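Side-chain contacts in tyrosine-protein phosphatase YwqE (Bacillus subtilis, PDB 3QY7), which dephosphorylates phosphotyrosine-containing proteins, among them YwqD, YwqF and Ssb, as a manganese-dependent phosphatase with a TIM-barrel fold of the PHP type: residues A192-A195 with T200-F203; D3-I8 with A159-S164; P10-G15 with Y48-A53; P41-G46 with R82-V87. All blocks are in the same frame, centred on the assembly; numbering follows the deposited sequence. Where two conformers were deposited one is given.

Contact 1. Residues A192-A195 with T200-F203; sequences ASDA and TRNF. With FE (Fe (III) ion), chain C; PO4 (phosphate ion), chain E.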
loop_
_atom_site.group_PDB
_atom_site.type_symbol
_atom_site.label_atom_id
_atom_site.label_comp_id
_atom_site.label_asym_id
_atom_site.label_seq_id
_atom_site.Cartn_x
_atom_site.Cartn_y
_atom_site.Cartn_z
ATOM N N ALA A 192 2.434 0.642 5.390
ATOM C CA ALA A 192 2.274 1.894 4.669
ATOM C C ALA A 192 1.101 2.691 5.215
ATOM O O ALA A 192 0.202 2.134 5.855
ATOM C CB ALA A 192 2.109 1.640 3.138
ATOM N N SER A 193 1.110 3.990 4.936
ATOM C CA SER A 193 0.134 4.908 5.528
ATOM C C SER A 193 -1.285 4.762 5.031
ATOM O O SER A 193 -2.226 4.858 5.828
ATOM C CB SER A 193 0.555 6.372 5.321
ATOM O OG SER A 193 0.405 6.763 3.954
ATOM N N ASP A 194 -1.450 4.631 3.706
ATOM C CA ASP A 194 -2.751 4.770 3.100
ATOM C C ASP A 194 -3.355 6.120 3.552
ATOM O O ASP A 194 -4.566 6.237 3.769
ATOM C CB ASP A 194 -3.636 3.590 3.524
ATOM C CG ASP A 194 -4.803 3.375 2.609
ATOM O OD1 ASP A 194 -5.001 4.144 1.632
ATOM O OD2 ASP A 194 -5.537 2.398 2.872
ATOM N N ALA A 195 -2.510 7.132 3.720
ATOM C CA ALA A 195 -2.984 8.445 4.159
ATOM C C ALA A 195 -3.950 9.098 3.180
ATOM O O ALA A 195 -3.742 9.062 1.961
ATOM C CB ALA A 195 -1.791 9.391 4.429
ATOM N N THR A 200 -7.661 12.567 10.214
ATOM C CA THR A 200 -8.258 11.301 10.597
ATOM C C THR A 200 -7.580 10.076 9.970
ATOM O O THR A 200 -7.194 9.186 10.639
ATOM C CB THR A 200 -9.714 11.234 10.296
ATOM O OG1 THR A 200 -9.982 11.724 9.011
ATOM C CG2 THR A 200 -10.504 12.057 11.293
ATOM N N ARG A 201 -7.415 10.105 8.668
ATOM C CA ARG A 201 -6.738 9.054 7.970
ATOM C C ARG A 201 -5.343 9.523 7.637
ATOM O O ARG A 201 -5.060 9.804 6.564
ATOM C CB ARG A 201 -7.518 8.669 6.715
ATOM C CG ARG A 201 -8.688 7.808 7.012
ATOM C CD ARG A 201 -9.354 7.358 5.739
ATOM N NE ARG A 201 -8.674 6.206 5.187
ATOM C CZ ARG A 201 -9.145 5.515 4.166
ATOM N NH1 ARG A 201 -8.494 4.479 3.714
ATOM N NH2 ARG A 201 -10.284 5.854 3.636
ATOM N N ASN A 202 -4.537 9.660 8.643
ATOM C CA ASN A 202 -3.228 10.208 8.450
ATOM C C ASN A 202 -2.095 9.175 8.568
ATOM O O ASN A 202 -2.345 8.067 8.312
ATOM C CB ASN A 202 -3.027 11.405 9.316
ATOM C CG ASN A 202 -3.214 11.096 10.718
ATOM O OD1 ASN A 202 -3.228 9.959 11.088
ATOM N ND2 ASN A 202 -3.314 12.094 11.526
ATOM N N PHE A 203 -0.869 9.557 8.826
ATOM C CA PHE A 203 0.200 8.596 8.691
ATOM C C PHE A 203 0.444 7.572 9.845
ATOM O O PHE A 203 0.327 6.397 9.620
ATOM C CB PHE A 203 1.496 9.348 8.371
ATOM C CG PHE A 203 1.510 9.971 7.015
ATOM C CD1 PHE A 203 0.877 11.159 6.796
ATOM C CD2 PHE A 203 2.117 9.373 5.945
ATOM C CE1 PHE A 203 0.841 11.709 5.587
ATOM C CE2 PHE A 203 2.082 9.939 4.766
ATOM C CZ PHE A 203 1.426 11.109 4.568
HETATM FE FE FE C . -5.771 3.343 -0.301
HETATM P P PO4 E . -9.064 3.776 -0.057
HETATM O O1 PO4 E . -7.623 4.278 -0.072
HETATM O O2 PO4 E . -9.563 3.703 1.339
HETATM O O3 PO4 E . -9.927 4.740 -0.806
HETATM O O4 PO4 E . -9.172 2.411 -0.703
HETATM O O HOH W 1 -1.925 4.839 8.575
HETATM O O HOH W 2 -4.395 6.430 7.761
HETATM O O HOH W 3 -5.989 5.546 5.991
HETATM O O HOH W 4 -6.584 1.892 0.565
#
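R201 grips O2 of a bound phosphate directly, through NH1 at 2.7 Å and more weakly through NH2, while D194 is linked to that phosphate through a shared iron ion. Phosphate O1 binds the iron, to which D194 gives OD1 at 2.2 Å; H5, H7 and E80 supply its remaining protein ligands. D194 OD2 is also in use: it accepts at 2.6 Å from water 4, itself an iron ligand, and lies in a long salt bridge to R201 NH1 at 3.7 Å. The two side chains run side by side in the same direction with their flat ends turned 73° apart, and the carboxylate carbon is anti to the backbone N (chi1 -160°), which sends it toward the metal. Water 3 ties the pair a second time, accepting from R201 NE and donating to D194 O; with phosphate O2 it lies in the guanidinium plane and so helps to fix the rotation of that group. Beyond the metal, side-chain packing is combined with waters 1 and 2, which can bridge S193 O to the F203 and N202 carbonyls, though not all these bonds need exist at once. A195 CB sits over one face of the F203 ring, 3.7 Å from its centroid, in a CH-pi contact, while S193 CB meets F203 CD2 obliquely. S193 OG accepts from A195 N at 2.9 Å in an ST turn and also bonds to D3 and H5 O, holding the turn that contains D194. The phosphate probably came from the crystallisation liquor, but held between iron and arginine it is consistent with the place of a substrate phosphoryl group.

Contact 2. Residues D3-I8 with A159-S164; sequences DIHCHI and ASQITS. With FE (Fe (III) ion), chain C.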
loop_
_atom_site.group_PDB
_atom_site.type_symbol
_atom_site.label_atom_id
_atom_site.label_comp_id
_atom_site.label_asym_id
_atom_site.label_seq_id
_atom_site.Cartn_x
_atom_site.Cartn_y
_atom_site.Cartn_z
ATOM N N ASP A 3 7.083 5.294 1.700
ATOM C CA ASP A 3 5.664 4.971 1.925
ATOM C C ASP A 3 5.098 4.513 0.593
ATOM O O ASP A 3 5.108 5.273 -0.368
ATOM C CB ASP A 3 4.947 6.231 2.428
ATOM C CG ASP A 3 3.527 5.967 2.903
ATOM O OD1 ASP A 3 3.256 4.844 3.380
ATOM O OD2 ASP A 3 2.694 6.898 2.801
ATOM N N ILE A 4 4.628 3.263 0.532
ATOM C CA ILE A 4 4.250 2.663 -0.757
ATOM C C ILE A 4 2.768 2.766 -1.129
ATOM O O ILE A 4 2.362 2.262 -2.178
ATOM C CB ILE A 4 4.711 1.180 -0.892
ATOM C CG1 ILE A 4 3.948 0.244 0.062
ATOM C CG2 ILE A 4 6.210 1.083 -0.688
ATOM C CD1 ILE A 4 3.880 -1.200 -0.472
ATOM N N HIS A 5 1.962 3.366 -0.249
ATOM C CA HIS A 5 0.508 3.477 -0.457
ATOM C C HIS A 5 0.050 4.776 0.200
ATOM O O HIS A 5 0.142 4.919 1.413
ATOM C CB HIS A 5 -0.176 2.239 0.161
ATOM C CG HIS A 5 -1.669 2.185 0.001
ATOM N ND1 HIS A 5 -2.367 1.014 0.197
ATOM C CD2 HIS A 5 -2.587 3.114 -0.362
ATOM C CE1 HIS A 5 -3.660 1.232 -0.002
ATOM N NE2 HIS A 5 -3.819 2.493 -0.353
ATOM N N CYS A 6 -0.412 5.732 -0.605
ATOM C CA CYS A 6 -0.708 7.069 -0.084
ATOM C C CYS A 6 -1.557 7.848 -1.077
ATOM O O CYS A 6 -1.309 7.823 -2.286
ATOM C CB CYS A 6 0.602 7.812 0.173
ATOM S SG CYS A 6 0.395 9.291 1.175
ATOM N N HIS A 7 -2.572 8.534 -0.565
ATOM C CA HIS A 7 -3.488 9.271 -1.410
ATOM C C HIS A 7 -3.221 10.755 -1.266
ATOM O O HIS A 7 -4.091 11.554 -0.887
ATOM C CB HIS A 7 -4.922 8.845 -1.076
ATOM C CG HIS A 7 -5.147 7.385 -1.285
ATOM N ND1 HIS A 7 -5.675 6.881 -2.455
ATOM C CD2 HIS A 7 -4.845 6.316 -0.513
ATOM C CE1 HIS A 7 -5.735 5.562 -2.365
ATOM N NE2 HIS A 7 -5.223 5.191 -1.207
ATOM N N ILE A 8 -1.974 11.120 -1.586
ATOM C CA ILE A 8 -1.482 12.489 -1.466
ATOM C C ILE A 8 -1.761 13.353 -2.709
ATOM O O ILE A 8 -1.794 14.577 -2.603
ATOM C CB ILE A 8 0.030 12.524 -1.087
ATOM C CG1 ILE A 8 0.440 13.915 -0.583
ATOM C CG2 ILE A 8 0.896 12.079 -2.270
ATOM C CD1 ILE A 8 1.818 13.914 0.076
ATOM N N ALA A 159 2.296 -10.834 -2.164
ATOM C CA ALA A 159 2.719 -10.076 -0.984
ATOM C C ALA A 159 1.537 -9.288 -0.450
ATOM O O ALA A 159 0.518 -9.143 -1.124
ATOM C CB ALA A 159 3.865 -9.120 -1.374
ATOM N N SER A 160 1.667 -8.749 0.763
ATOM C CA SER A 160 0.620 -7.846 1.254
ATOM C C SER A 160 1.171 -6.682 2.080
ATOM O O SER A 160 2.284 -6.749 2.609
ATOM C CB SER A 160 -0.486 -8.603 2.019
ATOM O OG SER A 160 -0.144 -8.838 3.368
ATOM N N GLN A 161 0.358 -5.647 2.181
ATOM C CA GLN A 161 0.739 -4.394 2.831
ATOM C C GLN A 161 -0.309 -4.034 3.879
ATOM O O GLN A 161 -1.494 -3.855 3.565
ATOM C CB GLN A 161 0.890 -3.298 1.762
ATOM C CG GLN A 161 0.841 -1.864 2.317
ATOM C CD GLN A 161 -0.543 -1.266 2.248
ATOM O OE1 GLN A 161 -1.223 -1.357 1.229
ATOM N NE2 GLN A 161 -0.956 -0.587 3.329
ATOM N N ILE A 162 0.155 -3.933 5.121
ATOM C CA ILE A 162 -0.673 -3.552 6.251
ATOM C C ILE A 162 -0.667 -2.036 6.404
ATOM O O ILE A 162 0.278 -1.363 5.985
ATOM C CB ILE A 162 -0.210 -4.255 7.544
ATOM C CG1 ILE A 162 -1.340 -4.278 8.578
ATOM C CG2 ILE A 162 1.101 -3.664 8.106
ATOM C CD1 ILE A 162 -1.518 -5.640 9.152
ATOM N N THR A 163 -1.726 -1.505 6.996
ATOM C CA THR A 163 -1.844 -0.058 7.201
ATOM C C THR A 163 -1.223 0.337 8.533
ATOM O O THR A 163 -1.504 -0.301 9.544
ATOM C CB THR A 163 -3.331 0.393 7.235
ATOM O OG1 THR A 163 -4.071 -0.269 6.188
ATOM C CG2 THR A 163 -3.446 1.891 7.052
ATOM N N SER A 164 -0.393 1.384 8.533
ATOM C CA SER A 164 0.209 1.894 9.771
ATOM C C SER A 164 -0.870 2.164 10.794
ATOM O O SER A 164 -0.742 1.735 11.931
ATOM C CB SER A 164 1.029 3.166 9.543
ATOM O OG SER A 164 2.153 2.934 8.694
HETATM FE FE FE C . -5.771 3.343 -0.301
HETATM O O HOH W 4 -6.584 1.892 0.565
#
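H5 and Q161 are closest in backbone trace, yet their CA atoms stand 8.5 Å apart, so side chains alone bridge the gap between the loop after strand 2-3 and strand 159-163. The bridge is one nearly straight hydrogen bond, H5 ND1 to Q161 OE1 at 2.8 Å with an angle of 169° at the hydrogen. The oxygen lies almost in the imidazole plane, whereas the donor stands 43° above the carbonyl plane of the amide; ring and amide are turned 79° against each other. With its CG anti to the backbone N, H5 reaches out across the gap and turns NE2 to the iron, 2.1 Å away. H5 and H7 form the His-x-His motif that PHP-type phosphatases carry after their first barrel strand, and both coordinate the ion through NE2; E80 and D194 add carboxylate ligands. Q161 is thus a second-shell residue that positions a first-shell one. A bend at chi2 folds the glutamine back, and its NE2 makes a weak bond to I162 O at 3.0 Å, which helps to set the rotation of the amide. I4 CD1 packs on the Q161 CG methylene at 4.2 Å.

Contact 3. Residues P10-G15 with Y48-A53; sequences PAMDDG and YKNEPA. With MG (magnesium ion), chain D.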
loop_
_atom_site.group_PDB
_atom_site.type_symbol
_atom_site.label_atom_id
_atom_site.label_comp_id
_atom_site.label_asym_id
_atom_site.label_seq_id
_atom_site.Cartn_x
_atom_site.Cartn_y
_atom_site.Cartn_z
ATOM N N PRO A 10 -3.738 15.438 -5.314
ATOM C CA PRO A 10 -4.979 16.189 -5.138
ATOM C C PRO A 10 -5.988 15.954 -6.252
ATOM O O PRO A 10 -5.600 15.743 -7.413
ATOM C CB PRO A 10 -4.502 17.636 -5.192
ATOM C CG PRO A 10 -3.358 17.589 -6.181
ATOM C CD PRO A 10 -2.659 16.284 -5.867
ATOM N N ALA A 11 -7.270 16.003 -5.880
ATOM C CA ALA A 11 -8.391 15.935 -6.816
ATOM C C ALA A 11 -8.331 14.704 -7.714
ATOM O O ALA A 11 -8.568 14.792 -8.922
ATOM C CB ALA A 11 -8.462 17.222 -7.655
ATOM N N MET A 12 -8.007 13.553 -7.137
ATOM C CA MET A 12 -8.003 12.315 -7.860
ATOM C C MET A 12 -8.936 11.298 -7.307
ATOM O O MET A 12 -9.474 10.487 -7.977
ATOM C CB MET A 12 -6.611 11.696 -7.854
ATOM C CG MET A 12 -5.624 12.481 -8.541
ATOM S SD MET A 12 -4.567 11.504 -9.580
ATOM C CE MET A 12 -4.017 12.702 -10.636
ATOM N N ASP A 13 -9.086 11.394 -6.017
ATOM C CA ASP A 13 -9.706 10.399 -5.228
ATOM C C ASP A 13 -10.235 10.930 -3.891
ATOM O O ASP A 13 -10.534 12.058 -3.738
ATOM C CB ASP A 13 -9.003 9.033 -5.197
ATOM C CG ASP A 13 -7.689 9.053 -4.426
ATOM O OD1 ASP A 13 -7.436 10.043 -3.831
ATOM O OD2 ASP A 13 -7.032 8.061 -4.483
ATOM N N ASP A 14 -10.384 10.024 -2.962
ATOM C CA ASP A 14 -10.831 10.417 -1.654
ATOM C C ASP A 14 -9.731 10.950 -0.729
ATOM O O ASP A 14 -9.967 11.270 0.370
ATOM C CB ASP A 14 -11.574 9.268 -1.007
ATOM C CG ASP A 14 -10.826 8.018 -1.090
ATOM O OD1 ASP A 14 -11.225 7.117 -0.399
ATOM O OD2 ASP A 14 -9.843 7.895 -1.865
ATOM N N GLY A 15 -8.526 11.070 -1.240
ATOM C CA GLY A 15 -7.460 11.621 -0.451
ATOM C C GLY A 15 -7.379 13.139 -0.679
ATOM O O GLY A 15 -8.422 13.768 -0.552
ATOM N N TYR A 48 -14.934 8.838 -13.113
ATOM C CA TYR A 48 -13.696 9.229 -13.780
ATOM C C TYR A 48 -12.595 8.186 -13.627
ATOM O O TYR A 48 -12.594 7.401 -12.689
ATOM C CB TYR A 48 -13.187 10.570 -13.249
ATOM C CG TYR A 48 -14.178 11.710 -13.308
ATOM C CD1 TYR A 48 -14.628 12.216 -14.528
ATOM C CD2 TYR A 48 -14.639 12.305 -12.134
ATOM C CE1 TYR A 48 -15.540 13.278 -14.573
ATOM C CE2 TYR A 48 -15.538 13.363 -12.165
ATOM C CZ TYR A 48 -15.983 13.845 -13.385
ATOM O OH TYR A 48 -16.877 14.891 -13.405
ATOM N N LYS A 49 -11.668 8.186 -14.579
ATOM C CA LYS A 49 -10.464 7.382 -14.481
ATOM C C LYS A 49 -9.294 8.303 -14.194
ATOM O O LYS A 49 -9.260 9.458 -14.634
ATOM C CB LYS A 49 -10.225 6.616 -15.783
ATOM C CG LYS A 49 -11.236 5.518 -16.034
ATOM C CD LYS A 49 -11.056 4.852 -17.385
ATOM C CE LYS A 49 -12.050 3.698 -17.536
ATOM N NZ LYS A 49 -11.840 2.635 -16.492
ATOM N N ASN A 50 -8.341 7.791 -13.429
ATOM C CA ASN A 50 -7.073 8.478 -13.241
ATOM C C ASN A 50 -6.057 7.722 -14.068
ATOM O O ASN A 50 -5.411 6.796 -13.575
ATOM C CB ASN A 50 -6.682 8.476 -11.758
ATOM C CG ASN A 50 -7.660 9.250 -10.893
ATOM O OD1 ASN A 50 -8.120 8.747 -9.866
ATOM N ND2 ASN A 50 -7.968 10.470 -11.285
ATOM N N GLU A 51 -5.946 8.106 -15.340
ATOM C CA GLU A 51 -5.094 7.404 -16.300
ATOM C C GLU A 51 -3.643 7.587 -15.898
ATOM O O GLU A 51 -3.322 8.573 -15.229
ATOM C CB GLU A 51 -5.274 7.956 -17.720
ATOM C CG GLU A 51 -6.719 8.057 -18.237
ATOM C CD GLU A 51 -7.335 6.709 -18.580
ATOM O OE1 GLU A 51 -7.674 5.944 -17.648
ATOM O OE2 GLU A 51 -7.509 6.424 -19.784
ATOM N N PRO A 52 -2.773 6.648 -16.313
ATOM C CA PRO A 52 -1.340 6.729 -15.986
ATOM C C PRO A 52 -0.686 8.078 -16.322
ATOM O O PRO A 52 0.035 8.629 -15.487
ATOM C CB PRO A 52 -0.737 5.589 -16.791
ATOM C CG PRO A 52 -1.842 4.555 -16.789
ATOM C CD PRO A 52 -3.103 5.362 -16.955
ATOM N N ALA A 53 -0.953 8.635 -17.507
ATOM C CA ALA A 53 -0.406 9.954 -17.847
ATOM C C ALA A 53 -0.778 11.036 -16.834
ATOM O O ALA A 53 0.060 11.852 -16.466
ATOM C CB ALA A 53 -0.836 10.387 -19.271
HETATM MG MG MG D . -9.260 5.860 -0.537
#
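The N50 amide is the flat group of this contact, and M12 lies over one face of it: SD is 4.0 Å from N50 CG, and M12 CB stands above the same face, also 4.0 Å from that carbon. The M12 carbonyl oxygen instead comes to the outer end of the amide, 2.9 Å from the atom modelled as N50 OD1. The amide is probably turned over in the model; with it turned back, this approach may be an N-H...O hydrogen bond, which the deposited model does not decide. The asparagine reaches this position with CG anti to its carbonyl carbon (chi1 -64°), and the methionine chain bends at chi2 to bring the sulfur across. In the fold, the pair joins the long loop after strand 2-3 to the turn between the hairpin strand 48-49 and helix 52-68; N50 is further tied to H43 through the backbone. Next to M12, D13 forms an Asx turn in which OD1 accepts from G15 N at 3.0 Å, from above the carboxylate plane, while OD2 bonds to H7 and to the backbone N of H42. D14, modelled in two conformers, is a magnesium ligand together with H42 and H196.

Contact 4. Residues P41-G46 with R82-V87; sequences PHHNNG and RIYGEV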
loop_
_atom_site.group_PDB
_atom_site.type_symbol
_atom_site.label_atom_id
_atom_site.label_comp_id
_atom_site.label_asym_id
_atom_site.label_seq_id
_atom_site.Cartn_x
_atom_site.Cartn_y
_atom_site.Cartn_z
ATOM N N PRO A 41 -3.096 6.844 -6.188
ATOM C CA PRO A 41 -4.508 7.210 -6.361
ATOM C C PRO A 41 -5.294 6.004 -6.870
ATOM O O PRO A 41 -4.737 5.156 -7.582
ATOM C CB PRO A 41 -4.470 8.293 -7.436
ATOM C CG PRO A 41 -3.201 8.053 -8.198
ATOM C CD PRO A 41 -2.227 7.547 -7.156
ATOM N N HIS A 42 -6.578 5.922 -6.514
ATOM C CA HIS A 42 -7.398 4.863 -7.050
ATOM C C HIS A 42 -7.411 5.004 -8.569
ATOM O O HIS A 42 -7.428 6.052 -9.050
ATOM C CB HIS A 42 -8.850 4.868 -6.475
ATOM C CG HIS A 42 -8.929 4.585 -5.008
ATOM N ND1 HIS A 42 -9.018 3.319 -4.489
ATOM C CD2 HIS A 42 -8.939 5.417 -3.957
ATOM C CE1 HIS A 42 -9.034 3.384 -3.182
ATOM N NE2 HIS A 42 -8.981 4.649 -2.825
ATOM N N HIS A 43 -7.388 3.903 -9.302
ATOM C CA HIS A 43 -7.357 4.008 -10.764
ATOM C C HIS A 43 -8.692 4.509 -11.332
ATOM O O HIS A 43 -8.718 5.140 -12.387
ATOM C CB HIS A 43 -6.896 2.706 -11.418
ATOM C CG HIS A 43 -7.941 1.639 -11.439
ATOM N ND1 HIS A 43 -8.464 1.136 -12.611
ATOM C CD2 HIS A 43 -8.560 0.979 -10.433
ATOM C CE1 HIS A 43 -9.364 0.212 -12.325
ATOM N NE2 HIS A 43 -9.445 0.098 -11.010
ATOM N N ASN A 44 -9.749 4.292 -10.578
ATOM C CA ASN A 44 -11.080 4.816 -10.831
ATOM C C ASN A 44 -11.548 5.642 -9.663
ATOM O O ASN A 44 -11.359 5.287 -8.574
ATOM C CB ASN A 44 -12.091 3.684 -10.852
ATOM C CG ASN A 44 -12.036 2.899 -12.063
ATOM O OD1 ASN A 44 -11.868 3.426 -13.118
ATOM N ND2 ASN A 44 -12.194 1.626 -11.934
ATOM N N ASN A 45 -12.187 6.742 -9.933
ATOM C CA ASN A 45 -12.785 7.544 -8.910
ATOM C C ASN A 45 -14.151 7.994 -9.418
ATOM O O ASN A 45 -14.318 9.023 -10.030
ATOM C CB ASN A 45 -11.865 8.697 -8.551
ATOM C CG ASN A 45 -12.558 9.976 -8.260
ATOM O OD1 ASN A 45 -13.245 10.083 -7.317
ATOM N ND2 ASN A 45 -12.282 10.952 -9.014
ATOM N N GLY A 46 -15.102 7.152 -9.080
ATOM C CA GLY A 46 -16.450 7.388 -9.489
ATOM C C GLY A 46 -16.587 7.130 -10.944
ATOM O O GLY A 46 -16.311 6.058 -11.441
ATOM N N ARG A 82 -8.350 -1.400 -7.618
ATOM C CA ARG A 82 -9.407 -2.320 -7.228
ATOM C C ARG A 82 -9.438 -3.446 -8.249
ATOM O O ARG A 82 -9.560 -3.191 -9.453
ATOM C CB ARG A 82 -10.751 -1.599 -7.189
ATOM C CG ARG A 82 -11.953 -2.518 -6.940
ATOM C CD ARG A 82 -11.991 -2.994 -5.480
ATOM N NE ARG A 82 -12.138 -1.883 -4.542
ATOM C CZ ARG A 82 -13.294 -1.298 -4.239
ATOM N NH1 ARG A 82 -14.429 -1.725 -4.799
ATOM N NH2 ARG A 82 -13.318 -0.289 -3.372
ATOM N N ILE A 83 -9.347 -4.679 -7.760
ATOM C CA ILE A 83 -9.241 -5.855 -8.622
ATOM C C ILE A 83 -10.380 -5.894 -9.637
ATOM O O ILE A 83 -11.505 -5.523 -9.331
ATOM C CB ILE A 83 -9.179 -7.160 -7.777
ATOM C CG1 ILE A 83 -8.719 -8.365 -8.612
ATOM C CG2 ILE A 83 -10.498 -7.402 -7.018
ATOM C CD1 ILE A 83 -8.345 -9.588 -7.772
ATOM N N TYR A 84 -10.042 -6.288 -10.857
ATOM C CA TYR A 84 -11.043 -6.580 -11.894
ATOM C C TYR A 84 -10.432 -7.579 -12.853
ATOM O O TYR A 84 -9.233 -7.843 -12.797
ATOM C CB TYR A 84 -11.571 -5.309 -12.588
ATOM C CG TYR A 84 -10.558 -4.517 -13.385
ATOM C CD1 TYR A 84 -9.685 -3.629 -12.753
ATOM C CD2 TYR A 84 -10.489 -4.628 -14.772
ATOM C CE1 TYR A 84 -8.772 -2.889 -13.480
ATOM C CE2 TYR A 84 -9.573 -3.893 -15.509
ATOM C CZ TYR A 84 -8.709 -3.022 -14.854
ATOM O OH TYR A 84 -7.799 -2.280 -15.582
ATOM N N GLY A 85 -11.264 -8.170 -13.711
ATOM C CA GLY A 85 -10.835 -9.324 -14.498
ATOM C C GLY A 85 -9.707 -9.067 -15.483
ATOM O O GLY A 85 -8.924 -9.969 -15.773
ATOM N N GLU A 86 -9.619 -7.833 -15.977
ATOM C CA GLU A 86 -8.730 -7.491 -17.088
ATOM C C GLU A 86 -7.450 -6.770 -16.648
ATOM O O GLU A 86 -6.816 -6.089 -17.454
ATOM C CB GLU A 86 -9.479 -6.637 -18.125
ATOM C CG GLU A 86 -10.683 -7.318 -18.797
ATOM C CD GLU A 86 -11.912 -7.411 -17.898
ATOM O OE1 GLU A 86 -12.095 -6.536 -17.022
ATOM O OE2 GLU A 86 -12.705 -8.365 -18.072
ATOM N N VAL A 87 -7.078 -6.918 -15.376
ATOM C CA VAL A 87 -5.857 -6.282 -14.853
ATOM C C VAL A 87 -4.602 -6.656 -15.656
ATOM O O VAL A 87 -3.806 -5.785 -16.005
ATOM C CB VAL A 87 -5.642 -6.578 -13.345
ATOM C CG1 VAL A 87 -4.198 -6.271 -12.922
ATOM C CG2 VAL A 87 -6.627 -5.779 -12.502
HETATM O O HOH W 5 -12.309 -1.682 -10.638
#
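The rings of H43 and Y84 are almost parallel, their planes only 7° apart, but they are slid so far past each other that they barely overlap: the centroids are 5.3 Å apart. What meets is one corner of each ring, H43 CE1 against Y84 CE1 at 3.4 Å, an oblique approach for both. Each side chain has its CG between the backbone N and the carbonyl carbon (chi1 76° for H43, 64° for Y84), which turns both rings into the gap between the segments. Neighbours within the segments brace them: N44 CG lies over a face of the imidazole, and V87 CG2 stands 3.7 Å above a face of the phenol ring. The phenol OH is held by D90. At the neighbouring ring atom, H43 NE2 is 3.6 Å from R82 O, with no hydrogen bond between them; water 5 bridges these two atoms through weak bonds. The R82 guanidinium points elsewhere, its NE in a salt bridge with E108. H43 thus packs the loop leading into the hairpin strand 44-45 against the turn that runs from strand 80-82 into helix 87-92, and its backbone bonds to E80 tie that loop to the barrel strand as well. With slid-apart rings and one weak water bridge carrying the contact, its cohesion is mainly van der Waals.

How the contacts relate
All four contacts lie at or near the metal-bearing end of one TIM-barrel chain. Contact 4 and contact 3 interlace along the sequence, their segments alternating, and share the hairpin of strands 44-45 and 48-49; their centres are about 11 Å apart. Both are nested in the long loop that contact 2 closes, and contact 1 follows in series. Contacts 1 and 2 are about 8 Å apart between centres and share one iron, with strands 159-163 and 190-192 adjacent in the parallel sheet. The centre of contact 3 lies about 17 Å from each of these two; that of contact 4 is about 16 Å from contact 2, which it meets where H7 packs on H42, and about 20 Å from contact 1. Ligands distant in sequence are thereby brought together in one metal centre.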